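PDB 5X3G: uracil-DNA glycosylase from Nitratifractor salsuginis, which belongs to the uracil-DNA glycosylase family, built as an alpha/beta fold with a central four-stranded parallel sheet flanked by helices. Local coordinates for residues 43-48 and 180-185. Residues are numbered along the deposited sequence; the frame is centred on the assembly and turned at random.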
loop_
_atom_site.group_PDB
_atom_site.type_symbol
_atom_site.label_atom_id
_atom_site.label_comp_id
_atom_site.label_asym_id
_atom_site.label_seq_id
_atom_site.Cartn_x
_atom_site.Cartn_y
_atom_site.Cartn_z
ATOM N N LEU A 43 10.539 7.198 18.659
ATOM C CA LEU A 43 9.572 8.248 18.357
ATOM C C LEU A 43 10.238 9.617 18.306
ATOM O O LEU A 43 9.871 10.460 17.479
ATOM C CB LEU A 43 8.443 8.238 19.387
ATOM C CG LEU A 43 7.355 7.188 19.163
ATOM C CD1 LEU A 43 6.343 7.204 20.296
ATOM C CD2 LEU A 43 6.669 7.433 17.831
ATOM N N GLU A 44 11.213 9.864 19.186
ATOM C CA GLU A 44 11.927 11.137 19.146
ATOM C C GLU A 44 12.728 11.278 17.857
ATOM O O GLU A 44 12.701 12.334 17.210
ATOM C CB GLU A 44 12.840 11.266 20.367
ATOM N N TRP A 45 13.449 10.220 17.469
ATOM C CA TRP A 45 14.164 10.234 16.196
ATOM C C TRP A 45 13.215 10.468 15.032
ATOM O O TRP A 45 13.530 11.221 14.103
ATOM C CB TRP A 45 14.916 8.920 15.998
ATOM C CG TRP A 45 15.386 8.739 14.590
ATOM C CD1 TRP A 45 16.362 9.447 13.957
ATOM C CD2 TRP A 45 14.880 7.806 13.626
ATOM N NE1 TRP A 45 16.509 9.005 12.664
ATOM C CE2 TRP A 45 15.608 7.998 12.437
ATOM C CE3 TRP A 45 13.887 6.821 13.657
ATOM C CZ2 TRP A 45 15.376 7.246 11.289
ATOM C CZ3 TRP A 45 13.657 6.075 12.516
ATOM C CH2 TRP A 45 14.399 6.292 11.349
HETATM N N MSE A 46 12.056 9.822 15.060
HETATM C CA MSE A 46 11.048 9.974 14.022
HETATM C C MSE A 46 10.539 11.408 13.945
HETATM O O MSE A 46 10.265 11.929 12.865
HETATM C CB MSE A 46 9.894 9.020 14.290
HETATM C CG MSE A 46 9.332 8.342 13.075
HETATM SE SE MSE A 46 7.920 7.149 13.661
HETATM C CE MSE A 46 6.412 8.345 13.427
ATOM N N ALA A 47 10.409 12.035 15.116
ATOM C CA ALA A 47 9.990 13.430 15.165
ATOM C C ALA A 47 11.076 14.346 14.618
ATOM O O ALA A 47 10.778 15.401 14.045
ATOM C CB ALA A 47 9.624 13.819 16.597
ATOM N N ALA A 48 12.345 13.959 14.785
ATOM C CA ALA A 48 13.440 14.765 14.254
ATOM C C ALA A 48 13.345 14.916 12.739
ATOM O O ALA A 48 13.771 15.937 12.189
ATOM C CB ALA A 48 14.786 14.153 14.645
ATOM N N ARG A 180 15.129 -4.887 8.322
ATOM C CA ARG A 180 14.642 -5.904 9.250
ATOM C C ARG A 180 14.425 -5.320 10.640
ATOM O O ARG A 180 13.393 -5.573 11.280
ATOM C CB ARG A 180 15.625 -7.075 9.305
ATOM N N ARG A 181 15.383 -4.518 11.117
ATOM C CA ARG A 181 15.245 -3.882 12.422
ATOM C C ARG A 181 14.026 -2.970 12.470
ATOM O O ARG A 181 13.310 -2.937 13.479
ATOM C CB ARG A 181 16.512 -3.095 12.757
ATOM N N HIS A 182 13.772 -2.222 11.393
ATOM C CA HIS A 182 12.622 -1.324 11.379
ATOM C C HIS A 182 11.310 -2.099 11.403
ATOM O O HIS A 182 10.393 -1.752 12.156
ATOM C CB HIS A 182 12.683 -0.402 10.161
ATOM C CG HIS A 182 13.712 0.680 10.275
ATOM N ND1 HIS A 182 13.666 1.648 11.254
ATOM C CD2 HIS A 182 14.808 0.952 9.528
ATOM C CE1 HIS A 182 14.694 2.466 11.110
ATOM N NE2 HIS A 182 15.402 2.066 10.070
ATOM N N ILE A 183 11.203 -3.154 10.590
ATOM C CA ILE A 183 9.998 -3.980 10.595
ATOM C C ILE A 183 9.753 -4.552 11.987
ATOM O O ILE A 183 8.617 -4.558 12.487
ATOM C CB ILE A 183 10.108 -5.088 9.529
ATOM C CG1 ILE A 183 9.994 -4.488 8.126
ATOM C CG2 ILE A 183 9.052 -6.164 9.747
ATOM C CD1 ILE A 183 10.733 -5.271 7.067
ATOM N N ARG A 184 10.819 -5.017 12.643
ATOM C CA ARG A 184 10.679 -5.520 14.005
ATOM C C ARG A 184 10.217 -4.418 14.952
ATOM O O ARG A 184 9.386 -4.658 15.837
ATOM C CB ARG A 184 12.005 -6.125 14.465
ATOM C CG ARG A 184 11.995 -6.761 15.842
ATOM C CD ARG A 184 12.593 -8.157 15.748
ATOM N NE ARG A 184 12.987 -8.705 17.042
ATOM C CZ ARG A 184 13.015 -10.003 17.323
ATOM N NH1 ARG A 184 12.654 -10.893 16.407
ATOM N NH2 ARG A 184 13.397 -10.412 18.523
ATOM N N ALA A 185 10.720 -3.195 14.762
ATOM C CA ALA A 185 10.319 -2.086 15.622
ATOM C C ALA A 185 8.868 -1.677 15.390
ATOM O O ALA A 185 8.232 -1.121 16.292
ATOM C CB ALA A 185 11.245 -0.890 15.404
#
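Two helices of the alpha/beta fold, 40-48 near the N-terminus and 179-196 ahead of the sheet strand 203-207, meet here through a single aromatic pair, Trp45 and His182. Each side chain leaves its helix toward the other, and the meeting point is the outer corner of the indole six-membered ring: CH2 of Trp45 lies 3.8 Å from CE1 of His182, with CZ3 of Trp45 slightly farther from that same carbon at 4.0 Å. Trp45 carries its CG anti to the backbone N (chi1 166°), which carries the indole out toward helix 179-196. The two ring planes are tilted by just 19°, but the centroids are offset to 5.8 Å, so little of one ring lies over the other and the pair falls short of a full stack.

Both imidazole nitrogens of the buried His182 are engaged in hydrogen bonds, ND1 with the hydroxyl of Tyr42 and NE2 with that of Thr174, which should fix the rotation of the ring and leave CE1, the carbon between them, to meet the tryptophan. Tyr42 and Tyr52 also pack edge-to-face with Trp45, while Leu172 touches both Trp45 and His182. With merely 58 Å² buried between the segments, this is a light helix-to-helix contact at the periphery of the domain, part of an aromatic cluster with Tyr42 and Tyr52 that joins an N-terminal helix to one beside the central parallel sheet.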